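Phosphodiesterase (Candida albicans, PDB 6CPU) is a mainly helical protein of the phosphodiesterase family (HD clan), modelled with zinc and magnesium ions. Local coordinates at residues A[194-199]-A[252-257]; A[207-212]-A[312-317]; A[220-225]-A[279-284]; A[299-304]-A[318-323]. All blocks are in the same frame, centred on the assembly; numbering follows the deposited sequence.

Contact 1 of 4, residues A[194-199]-A[252-257]; sequences INFIEL and PLNELL
N254 turns its amide onto the backbone of I194 and F196 and grips it at two points. Its ND2 gives a hydrogen bond to I194 O (2.8 Å), nearly along the C=O axis and with the acceptor close to the amide plane. On the other limb of the same amide, OD1 accepts from F196 N at 2.8 Å, a fairly straight bond (164°) arriving in the carbonyl plane. With both amide atoms engaged, the rotation of the group is fixed. CG anti to the backbone N (chi1 -159°) carries the amide from the first turn of its helix across to the loop. OD1 has a second donor in a water that also binds N195 OD1 and I197 N, tying three residues together. The N195 amide, turned 54° from that of N254, gives its ND2 to E198 OE2 within the loop.

The F196 side chain crosses that of N254 at about a right angle. N254 OD1 lies at the edge of the ring, near its plane, while one ring face is covered by CG2 of I194, 3.6 Å above the centre. Next to it, L257 supplies the apolar contacts: its CB touches F196 CB at 3.7 Å, and its CD1 packs against I197 CB at 3.9 Å.

The contact thus fastens the loop that follows helix 177-193 to the first turns of helix 253-264. F33 of helix 25-34 meets F196 edge-to-face, the ring of F261, further along helix 253-264, also meets that of F196, and helix 227-242 packs against L253 and L256.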
# COMPACT_ATOMS: atom_id res chain seq x y z
N ILE A 194 -19.29 12.24 -4.48
CA ILE A 194 -18.80 11.15 -5.33
C ILE A 194 -19.30 9.82 -4.83
O ILE A 194 -19.24 9.55 -3.63
CB ILE A 194 -17.27 11.14 -5.42
CG1 ILE A 194 -16.80 12.43 -6.08
CG2 ILE A 194 -16.78 9.90 -6.17
CD1 ILE A 194 -15.30 12.64 -6.09
N ASN A 195 -19.80 8.99 -5.75
CA ASN A 195 -20.23 7.63 -5.45
C ASN A 195 -19.07 6.68 -5.79
O ASN A 195 -18.91 6.26 -6.93
CB ASN A 195 -21.49 7.28 -6.25
CG ASN A 195 -22.26 6.11 -5.64
OD1 ASN A 195 -22.12 5.81 -4.46
ND2 ASN A 195 -23.07 5.45 -6.45
N PHE A 196 -18.25 6.37 -4.79
CA PHE A 196 -16.98 5.69 -5.05
C PHE A 196 -17.11 4.28 -5.63
O PHE A 196 -16.25 3.85 -6.42
CB PHE A 196 -16.09 5.75 -3.81
CG PHE A 196 -15.40 7.07 -3.64
CD1 PHE A 196 -14.16 7.30 -4.23
CD2 PHE A 196 -16.01 8.11 -2.95
CE1 PHE A 196 -13.53 8.52 -4.10
CE2 PHE A 196 -15.38 9.34 -2.83
CZ PHE A 196 -14.14 9.54 -3.40
N ILE A 197 -18.20 3.57 -5.30
CA ILE A 197 -18.43 2.24 -5.86
C ILE A 197 -18.52 2.27 -7.39
O ILE A 197 -18.13 1.30 -8.05
CB ILE A 197 -19.70 1.58 -5.26
CG1 ILE A 197 -19.74 0.07 -5.57
CG2 ILE A 197 -20.97 2.26 -5.78
CD1 ILE A 197 -18.92 -0.78 -4.63
N GLU A 198 -19.00 3.39 -7.94
CA GLU A 198 -19.11 3.53 -9.39
C GLU A 198 -17.76 3.70 -10.08
O GLU A 198 -17.68 3.60 -11.29
CB GLU A 198 -20.00 4.72 -9.76
CG GLU A 198 -21.48 4.48 -9.52
CD GLU A 198 -22.31 5.73 -9.75
OE1 GLU A 198 -22.03 6.48 -10.71
OE2 GLU A 198 -23.23 5.97 -8.95
N LEU A 199 -16.71 3.98 -9.31
CA LEU A 199 -15.36 4.14 -9.86
C LEU A 199 -14.62 2.81 -9.96
O LEU A 199 -13.49 2.78 -10.46
CB LEU A 199 -14.55 5.15 -9.02
CG LEU A 199 -15.14 6.56 -8.92
CD1 LEU A 199 -14.19 7.51 -8.22
CD2 LEU A 199 -15.48 7.11 -10.29
N PRO A 252 -20.31 4.13 6.72
CA PRO A 252 -20.99 3.71 5.49
C PRO A 252 -20.03 3.27 4.38
O PRO A 252 -18.88 3.71 4.35
CB PRO A 252 -21.75 4.97 5.04
CG PRO A 252 -21.68 5.94 6.16
CD PRO A 252 -20.52 5.55 7.02
N LEU A 253 -20.51 2.42 3.48
CA LEU A 253 -19.76 1.97 2.30
C LEU A 253 -18.99 3.10 1.60
O LEU A 253 -17.80 2.96 1.35
CB LEU A 253 -20.72 1.33 1.29
CG LEU A 253 -20.21 1.03 -0.12
CD1 LEU A 253 -19.09 -0.01 -0.11
CD2 LEU A 253 -21.35 0.54 -0.99
N ASN A 254 -19.67 4.19 1.26
CA ASN A 254 -19.03 5.25 0.47
C ASN A 254 -17.86 5.93 1.18
O ASN A 254 -16.87 6.29 0.54
CB ASN A 254 -20.02 6.33 0.04
CG ASN A 254 -19.53 7.13 -1.16
OD1 ASN A 254 -19.10 6.55 -2.16
ND2 ASN A 254 -19.58 8.44 -1.06
N GLU A 255 -18.01 6.12 2.48
CA GLU A 255 -16.98 6.74 3.31
C GLU A 255 -15.74 5.85 3.44
O GLU A 255 -14.62 6.34 3.35
CB GLU A 255 -17.57 7.01 4.69
CG GLU A 255 -16.72 7.86 5.61
CD GLU A 255 -17.51 8.31 6.84
OE1 GLU A 255 -18.74 8.50 6.73
OE2 GLU A 255 -16.89 8.45 7.91
N LEU A 256 -15.95 4.56 3.66
CA LEU A 256 -14.83 3.61 3.68
C LEU A 256 -14.14 3.51 2.33
O LEU A 256 -12.92 3.53 2.25
CB LEU A 256 -15.27 2.22 4.13
CG LEU A 256 -15.39 1.99 5.63
CD1 LEU A 256 -15.79 0.55 5.90
CD2 LEU A 256 -14.10 2.34 6.36
N LEU A 257 -14.92 3.43 1.25
CA LEU A 257 -14.33 3.42 -0.09
C LEU A 257 -13.49 4.67 -0.37
O LEU A 257 -12.41 4.58 -0.95
CB LEU A 257 -15.38 3.22 -1.17
CG LEU A 257 -16.06 1.85 -1.27
CD1 LEU A 257 -17.04 1.83 -2.43
CD2 LEU A 257 -15.08 0.71 -1.41
O HOH W 1 -20.00 4.13 -3.12

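Contact 2 of 4, residues A[207-212]-A[312-317]; sequences RLSQLC and EVHDKH. Unlike the reference sequence in segment 312-317: K316 (reference Thr).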
# COMPACT_ATOMS: atom_id res chain seq x y z
N ARG A 207 -19.26 -10.53 -8.77
CA ARG A 207 -17.86 -10.16 -8.45
C ARG A 207 -17.66 -9.88 -6.97
O ARG A 207 -16.71 -10.37 -6.38
CB ARG A 207 -17.37 -8.96 -9.28
CG ARG A 207 -15.85 -8.76 -9.25
CD ARG A 207 -15.11 -10.03 -9.63
NE ARG A 207 -13.65 -9.91 -9.60
CZ ARG A 207 -12.81 -10.94 -9.49
NH1 ARG A 207 -13.27 -12.19 -9.39
NH2 ARG A 207 -11.50 -10.73 -9.48
N LEU A 208 -18.53 -9.07 -6.37
CA LEU A 208 -18.40 -8.75 -4.95
C LEU A 208 -18.46 -10.01 -4.08
O LEU A 208 -17.72 -10.12 -3.09
CB LEU A 208 -19.45 -7.72 -4.51
CG LEU A 208 -19.44 -6.39 -5.27
CD1 LEU A 208 -20.44 -5.43 -4.63
CD2 LEU A 208 -18.06 -5.77 -5.37
N SER A 209 -19.32 -10.95 -4.45
CA SER A 209 -19.39 -12.23 -3.75
C SER A 209 -18.09 -13.02 -3.93
O SER A 209 -17.58 -13.57 -2.97
CB SER A 209 -20.59 -13.06 -4.21
OG SER A 209 -20.61 -14.30 -3.51
N GLN A 210 -17.55 -13.05 -5.14
CA GLN A 210 -16.29 -13.75 -5.38
C GLN A 210 -15.17 -13.19 -4.50
O GLN A 210 -14.34 -13.93 -3.98
CB GLN A 210 -15.88 -13.66 -6.85
CG GLN A 210 -16.76 -14.49 -7.77
CD GLN A 210 -16.45 -14.28 -9.23
OE1 GLN A 210 -15.97 -13.23 -9.65
NE2 GLN A 210 -16.74 -15.30 -10.03
N LEU A 211 -15.17 -11.87 -4.32
CA LEU A 211 -14.14 -11.23 -3.51
C LEU A 211 -14.26 -11.60 -2.03
O LEU A 211 -13.25 -11.75 -1.35
CB LEU A 211 -14.13 -9.70 -3.72
CG LEU A 211 -13.77 -9.28 -5.16
CD1 LEU A 211 -13.80 -7.77 -5.33
CD2 LEU A 211 -12.42 -9.84 -5.63
N CYS A 212 -15.49 -11.80 -1.55
CA CYS A 212 -15.72 -12.30 -0.20
C CYS A 212 -15.00 -13.63 0.00
O CYS A 212 -14.24 -13.79 0.96
CB CYS A 212 -17.20 -12.48 0.08
SG CYS A 212 -18.17 -10.97 0.19
N GLU A 312 -12.61 -20.29 -7.27
CA GLU A 312 -13.49 -19.15 -7.50
C GLU A 312 -14.95 -19.50 -7.16
O GLU A 312 -15.67 -20.08 -7.98
CB GLU A 312 -13.37 -18.68 -8.95
CG GLU A 312 -14.21 -17.47 -9.31
CD GLU A 312 -13.86 -16.89 -10.66
OE1 GLU A 312 -12.89 -16.10 -10.74
OE2 GLU A 312 -14.54 -17.22 -11.66
N VAL A 313 -15.35 -19.11 -5.96
CA VAL A 313 -16.66 -19.44 -5.41
C VAL A 313 -17.49 -18.17 -5.26
O VAL A 313 -16.94 -17.10 -5.01
CB VAL A 313 -16.49 -20.08 -4.02
CG1 VAL A 313 -17.83 -20.28 -3.32
CG2 VAL A 313 -15.72 -21.37 -4.15
N HIS A 314 -18.80 -18.29 -5.43
CA HIS A 314 -19.70 -17.20 -5.06
C HIS A 314 -21.09 -17.67 -4.67
O HIS A 314 -21.47 -18.82 -4.94
CB HIS A 314 -19.78 -16.13 -6.16
CG HIS A 314 -20.67 -16.48 -7.31
ND1 HIS A 314 -20.21 -17.06 -8.47
CD2 HIS A 314 -22.00 -16.27 -7.50
CE1 HIS A 314 -21.21 -17.21 -9.31
NE2 HIS A 314 -22.31 -16.74 -8.75
N ASP A 315 -21.82 -16.78 -4.01
CA ASP A 315 -23.20 -17.01 -3.58
C ASP A 315 -23.95 -15.66 -3.61
O ASP A 315 -23.58 -14.78 -4.39
CB ASP A 315 -23.22 -17.67 -2.21
CG ASP A 315 -22.58 -16.83 -1.13
OD1 ASP A 315 -22.33 -15.62 -1.35
OD2 ASP A 315 -22.31 -17.38 -0.04
N LYS A 316 -25.00 -15.50 -2.80
CA LYS A 316 -25.81 -14.27 -2.87
C LYS A 316 -25.32 -13.11 -1.98
O LYS A 316 -25.85 -12.01 -2.07
CB LYS A 316 -27.30 -14.55 -2.57
CG LYS A 316 -27.63 -15.00 -1.14
CD LYS A 316 -29.11 -14.78 -0.84
CE LYS A 316 -29.62 -15.67 0.29
NZ LYS A 316 -28.89 -15.46 1.56
N HIS A 317 -24.31 -13.35 -1.15
CA HIS A 317 -23.85 -12.33 -0.21
C HIS A 317 -22.75 -11.46 -0.83
O HIS A 317 -21.90 -11.99 -1.55
CB HIS A 317 -23.32 -12.99 1.06
CG HIS A 317 -24.30 -13.90 1.72
ND1 HIS A 317 -25.42 -13.43 2.37
CD2 HIS A 317 -24.34 -15.25 1.83
CE1 HIS A 317 -26.10 -14.45 2.86
NE2 HIS A 317 -25.47 -15.56 2.54
O HOH W 2 -11.59 -14.65 -9.05
O HOH W 3 -20.29 -14.08 -0.62
O HOH W 4 -17.64 -18.10 -9.10
O HOH W 5 -14.02 -16.34 -5.32
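The side chains of Q210 and H314 lie side by side and point the same way, with Q210 leaving helix 205-216 toward the extended run 312-314. At its root, the Q210 CA points its hydrogen almost straight at V313 O (3.4 Å), and CB stays near that same oxygen. CG then rests on H314 CB at 3.8 Å. Beyond CG the chain is extended (chi2 174°), which brings the amide across the E312 side chain at a slant, CD 3.9 Å from E312 CG and the amide and carboxylate planes 34° apart. OE1 accepts from R207 NH1 at 2.9 Å, the donor standing well above the carbonyl plane; NE2 lies 3.3 Å from E312 OE2 and gives a hydrogen bond to a water that also donates to E312 O and meets H314 ND1 at the ring edge. A second water joins R207 NH1 to E312 OE1; the two opposite charges are themselves too far apart for a salt bridge, and R207 has its salt bridge with D229.

One residue earlier in the helix, S209 takes the direct hydrogen bond between the segments: D315 N donates to its OG at 2.8 Å, nearly straight (176°). OG also donates to a water that in turn gives hydrogen bonds to D315 OD1 and H317 O, while Y213 holds D315 OD2. The strand-like run 312-314 thus lies on helix 205-216 and ends in an Asx turn, in which D315 OD1 accepts from H317 N at 3.0 Å, from above the carboxylate plane.

Contact 3 of 4, residues A[220-225]-A[279-284]; sequences FPAHNL and AVDVLQ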
# COMPACT_ATOMS: atom_id res chain seq x y z
N PHE A 220 -4.63 -16.58 -0.85
CA PHE A 220 -5.22 -15.34 -1.33
C PHE A 220 -4.70 -15.05 -2.73
O PHE A 220 -3.49 -14.83 -2.89
CB PHE A 220 -4.86 -14.22 -0.36
CG PHE A 220 -5.50 -12.89 -0.69
CD1 PHE A 220 -6.87 -12.77 -0.81
CD2 PHE A 220 -4.71 -11.74 -0.84
CE1 PHE A 220 -7.45 -11.53 -1.10
CE2 PHE A 220 -5.29 -10.51 -1.12
CZ PHE A 220 -6.66 -10.40 -1.25
N PRO A 221 -5.59 -15.06 -3.75
CA PRO A 221 -5.14 -15.00 -5.13
C PRO A 221 -4.84 -13.57 -5.57
O PRO A 221 -5.37 -13.11 -6.59
CB PRO A 221 -6.33 -15.58 -5.89
CG PRO A 221 -7.50 -15.09 -5.11
CD PRO A 221 -7.06 -15.14 -3.67
N ALA A 222 -3.96 -12.89 -4.83
CA ALA A 222 -3.70 -11.46 -5.03
C ALA A 222 -3.41 -11.12 -6.47
O ALA A 222 -3.84 -10.07 -6.96
CB ALA A 222 -2.56 -11.01 -4.14
N HIS A 223 -2.68 -11.98 -7.18
CA HIS A 223 -2.25 -11.66 -8.54
C HIS A 223 -3.33 -11.77 -9.59
O HIS A 223 -3.15 -11.30 -10.71
CB HIS A 223 -1.03 -12.50 -8.91
CG HIS A 223 0.08 -12.36 -7.95
ND1 HIS A 223 0.91 -11.26 -7.92
CD2 HIS A 223 0.47 -13.15 -6.92
CE1 HIS A 223 1.77 -11.38 -6.93
NE2 HIS A 223 1.53 -12.52 -6.31
N ASN A 224 -4.45 -12.39 -9.24
CA ASN A 224 -5.61 -12.44 -10.10
C ASN A 224 -6.62 -11.36 -9.77
O ASN A 224 -7.70 -11.34 -10.35
CB ASN A 224 -6.27 -13.81 -9.98
CG ASN A 224 -5.30 -14.92 -10.26
OD1 ASN A 224 -4.84 -15.62 -9.35
ND2 ASN A 224 -4.93 -15.05 -11.52
N LEU A 225 -6.30 -10.47 -8.83
CA LEU A 225 -7.23 -9.41 -8.44
C LEU A 225 -6.71 -8.08 -8.94
O LEU A 225 -5.53 -7.75 -8.78
CB LEU A 225 -7.41 -9.37 -6.92
CG LEU A 225 -7.86 -10.67 -6.25
CD1 LEU A 225 -7.85 -10.47 -4.76
CD2 LEU A 225 -9.23 -11.10 -6.75
N ALA A 279 0.21 -4.42 -0.00
CA ALA A 279 -0.44 -3.91 1.20
C ALA A 279 -1.69 -4.71 1.55
O ALA A 279 -1.92 -5.07 2.72
CB ALA A 279 -0.79 -2.44 1.03
N VAL A 280 -2.51 -4.98 0.53
CA VAL A 280 -3.76 -5.68 0.73
C VAL A 280 -3.49 -7.16 1.09
O VAL A 280 -4.15 -7.72 1.94
CB VAL A 280 -4.69 -5.55 -0.49
CG1 VAL A 280 -5.96 -6.36 -0.29
CG2 VAL A 280 -5.04 -4.07 -0.73
N ASP A 281 -2.47 -7.74 0.47
CA ASP A 281 -2.01 -9.08 0.84
C ASP A 281 -1.60 -9.16 2.31
O ASP A 281 -2.02 -10.08 3.03
CB ASP A 281 -0.84 -9.47 -0.04
CG ASP A 281 -0.41 -10.89 0.18
OD1 ASP A 281 -1.23 -11.80 -0.05
OD2 ASP A 281 0.75 -11.08 0.58
N VAL A 282 -0.79 -8.21 2.77
CA VAL A 282 -0.36 -8.17 4.17
C VAL A 282 -1.53 -7.95 5.12
O VAL A 282 -1.63 -8.57 6.20
CB VAL A 282 0.75 -7.09 4.40
CG1 VAL A 282 1.05 -6.90 5.88
CG2 VAL A 282 2.02 -7.47 3.66
N LEU A 283 -2.45 -7.09 4.73
CA LEU A 283 -3.68 -6.87 5.49
C LEU A 283 -4.47 -8.19 5.62
O LEU A 283 -4.94 -8.56 6.70
CB LEU A 283 -4.54 -5.80 4.81
CG LEU A 283 -6.00 -5.67 5.24
CD1 LEU A 283 -6.09 -5.24 6.69
CD2 LEU A 283 -6.74 -4.68 4.35
N GLN A 284 -4.59 -8.88 4.50
CA GLN A 284 -5.34 -10.14 4.43
C GLN A 284 -4.70 -11.24 5.27
O GLN A 284 -5.41 -12.03 5.90
CB GLN A 284 -5.49 -10.58 2.98
CG GLN A 284 -6.54 -11.67 2.75
CD GLN A 284 -5.97 -13.08 2.69
OE1 GLN A 284 -4.75 -13.31 2.87
NE2 GLN A 284 -6.83 -14.05 2.38
O HOH W 6 -1.15 -13.95 -1.58
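The backbones of A222 and D281 come nearest here, CA to CA 6.6 Å, where the turn through F220, P221 and A222, an inverse gamma turn centred on P221, faces helix 276-292. No direct hydrogen bond spans the two segments; a flat stack and a water do the joining. The F220 ring and the Q284 amide are stacked with their planes 19° apart. CG of Q284 sits over the ring centre, 3.8 Å from the centroid and 12° off the normal, a CH-pi contact, and CD continues to 3.4 Å from F220 CG. A bend at chi2 (-97°) folds the amide back over the root of the ring, where OE1 comes 3.4 Å from F220 CB. That amide is held from outside: NE2 gives hydrogen bonds to the backbone oxygens of H217 and V215, and OE1 accepts from R468.

D281 arrives at the ring edge instead, its carboxylate nearly coplanar with the ring and OD1 3.6 Å from F220 CD2. OD1 also accepts from a water that donates to F220 O, and R468 makes a salt bridge to it. V280 CG1 adds an oblique contact to CZ of the F220 ring. R277 binds the backbone oxygens of A222 and L225. The loop is thereby fastened to the helix that carries the zinc ligand H278, and the D281 side chain lies about 9 Å from zinc, in the surroundings of the metal site of an HD-clan phosphodiesterase.

Contact 4 of 4, residues A[299-304]-A[318-323]; sequences FKQFVE and TVLIAL
F299 and A322 form a single backbone bridge, their CA atoms 4.1 Å apart, and K300 N donates to I321 O at 2.7 Å. The bridged F299 is also the first residue of a type I turn ending at F302, closed by the bond from F302 N to F299 O. L323 leans its CG against the backbone at this start, 3.9 Å from F299 C, and K300 CB lies beside I321 CB.

Q301, in the turn, uses its side-chain amide much as a neighbouring strand would use a peptide group. A bend at chi2 (94°) brings the amide toward the backbone of V319 to I321. OE1 accepts from I321 N at 3.2 Å, in the carbonyl plane on a lone pair and nearly straight (172°). NE2 gives a hydrogen bond to V319 O at 2.9 Å, from above the carbonyl plane of V319. Both segments belong to the long connection between helices 276-292 and 336-348, so the bridge and the amide bonds fold this loop back upon itself; C212 and Y213 of helix 205-216 lie against Q301.

CB of F299 touches I321 O at 3.2 Å, and the ring beyond it packs on L320, the two side chains crossing obliquely. CD1 of L320 stands over one face, 4.0 Å from the centroid and 6° off the normal in a CH-pi contact, while CD2 touches CE1 of F299 at 3.6 Å. The opposite face is covered by F302 CB. Q301 OE1 lies at the ring edge in plane, and Y240 of helix 227-242 meets the F299 ring edge-to-face.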
# COMPACT_ATOMS: atom_id res chain seq x y z
N PHE A 299 -16.39 -16.19 9.40
CA PHE A 299 -17.50 -15.75 8.57
C PHE A 299 -17.87 -16.84 7.57
O PHE A 299 -17.11 -17.77 7.34
CB PHE A 299 -17.18 -14.41 7.85
CG PHE A 299 -15.86 -14.39 7.11
CD1 PHE A 299 -15.83 -14.54 5.73
CD2 PHE A 299 -14.67 -14.19 7.78
CE1 PHE A 299 -14.63 -14.51 5.03
CE2 PHE A 299 -13.47 -14.16 7.08
CZ PHE A 299 -13.45 -14.32 5.72
N LYS A 300 -19.05 -16.71 6.98
CA LYS A 300 -19.58 -17.77 6.11
C LYS A 300 -18.63 -18.11 4.96
O LYS A 300 -18.55 -19.27 4.54
CB LYS A 300 -20.94 -17.37 5.55
CG LYS A 300 -21.65 -18.48 4.80
CD LYS A 300 -23.11 -18.13 4.52
CE LYS A 300 -23.89 -19.35 4.06
NZ LYS A 300 -25.18 -18.96 3.44
N GLN A 301 -17.93 -17.10 4.46
CA GLN A 301 -17.07 -17.26 3.30
C GLN A 301 -15.62 -17.64 3.65
O GLN A 301 -14.77 -17.71 2.77
CB GLN A 301 -17.09 -15.98 2.46
CG GLN A 301 -18.48 -15.52 2.02
CD GLN A 301 -19.13 -14.52 2.96
OE1 GLN A 301 -18.93 -14.55 4.17
NE2 GLN A 301 -19.92 -13.62 2.40
N PHE A 302 -15.36 -17.88 4.93
CA PHE A 302 -14.04 -18.25 5.41
C PHE A 302 -13.75 -19.72 5.10
O PHE A 302 -14.61 -20.58 5.33
CB PHE A 302 -13.95 -17.98 6.91
CG PHE A 302 -12.60 -18.27 7.50
CD1 PHE A 302 -11.56 -17.36 7.38
CD2 PHE A 302 -12.38 -19.46 8.19
CE1 PHE A 302 -10.32 -17.63 7.93
CE2 PHE A 302 -11.13 -19.73 8.74
CZ PHE A 302 -10.10 -18.82 8.61
N VAL A 303 -12.56 -20.01 4.57
CA VAL A 303 -12.18 -21.36 4.19
C VAL A 303 -11.27 -21.94 5.29
O VAL A 303 -10.11 -21.55 5.42
CB VAL A 303 -11.48 -21.40 2.82
CG1 VAL A 303 -11.03 -22.81 2.47
CG2 VAL A 303 -12.42 -20.86 1.74
N GLU A 304 -11.83 -22.85 6.07
CA GLU A 304 -11.17 -23.34 7.28
C GLU A 304 -9.77 -23.93 7.04
O GLU A 304 -8.89 -23.76 7.87
CB GLU A 304 -12.06 -24.38 7.97
CG GLU A 304 -11.56 -24.85 9.32
CD GLU A 304 -11.42 -23.73 10.33
OE1 GLU A 304 -12.37 -22.93 10.46
OE2 GLU A 304 -10.37 -23.65 11.00
N THR A 318 -22.79 -10.16 -0.58
CA THR A 318 -21.75 -9.23 -1.08
C THR A 318 -20.83 -8.70 0.02
O THR A 318 -19.88 -7.97 -0.28
CB THR A 318 -22.36 -8.02 -1.83
OG1 THR A 318 -23.28 -7.34 -0.97
CG2 THR A 318 -23.06 -8.48 -3.09
N VAL A 319 -21.10 -9.06 1.28
CA VAL A 319 -20.21 -8.73 2.39
C VAL A 319 -19.97 -9.96 3.26
O VAL A 319 -20.70 -10.95 3.16
CB VAL A 319 -20.76 -7.58 3.26
CG1 VAL A 319 -20.94 -6.32 2.44
CG2 VAL A 319 -22.07 -7.97 3.95
N LEU A 320 -18.95 -9.89 4.12
CA LEU A 320 -18.60 -11.01 4.99
C LEU A 320 -19.71 -11.19 6.03
O LEU A 320 -20.12 -10.22 6.68
CB LEU A 320 -17.26 -10.78 5.69
CG LEU A 320 -16.06 -10.47 4.79
CD1 LEU A 320 -14.77 -10.47 5.60
CD2 LEU A 320 -15.95 -11.44 3.62
N ILE A 321 -20.21 -12.42 6.16
CA ILE A 321 -21.30 -12.71 7.08
C ILE A 321 -20.74 -13.47 8.28
O ILE A 321 -20.39 -14.64 8.16
CB ILE A 321 -22.40 -13.57 6.42
CG1 ILE A 321 -22.88 -12.94 5.10
CG2 ILE A 321 -23.57 -13.78 7.37
CD1 ILE A 321 -23.49 -11.56 5.24
N ALA A 322 -20.66 -12.80 9.42
CA ALA A 322 -20.11 -13.40 10.64
C ALA A 322 -20.95 -14.58 11.12
O ALA A 322 -22.18 -14.56 11.01
CB ALA A 322 -20.04 -12.35 11.74
N LEU A 323 -20.27 -15.62 11.61
CA LEU A 323 -20.92 -16.74 12.30
C LEU A 323 -20.79 -16.54 13.82
O LEU A 323 -20.05 -15.66 14.27
CB LEU A 323 -20.24 -18.06 11.91
CG LEU A 323 -20.05 -18.33 10.42
CD1 LEU A 323 -19.17 -19.55 10.17
CD2 LEU A 323 -21.40 -18.48 9.73

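Contacts 2 and 4 are neighbours, with centres about 10 Å apart: C212 of helix 205-216 lies against the T318 and V319 backbone, and H317 meets K300 and Q301. Contact 2 also touches contact 3, centre to centre about 16 Å, through L225 packing on R207 and L211. Contact 1 stands apart, about 19 to 22 Å from the other centres. Along the chain, contact 3 is nested inside the loop closed by contact 2, whereas contacts 1 and 4 each alternate with contact 2. Contact 2 thus lies between contacts 3 and 4, sharing with contact 4 the loop between helices 276-292 and 336-348, while contact 3 joins helix 276-292 to the loop after helix 205-216.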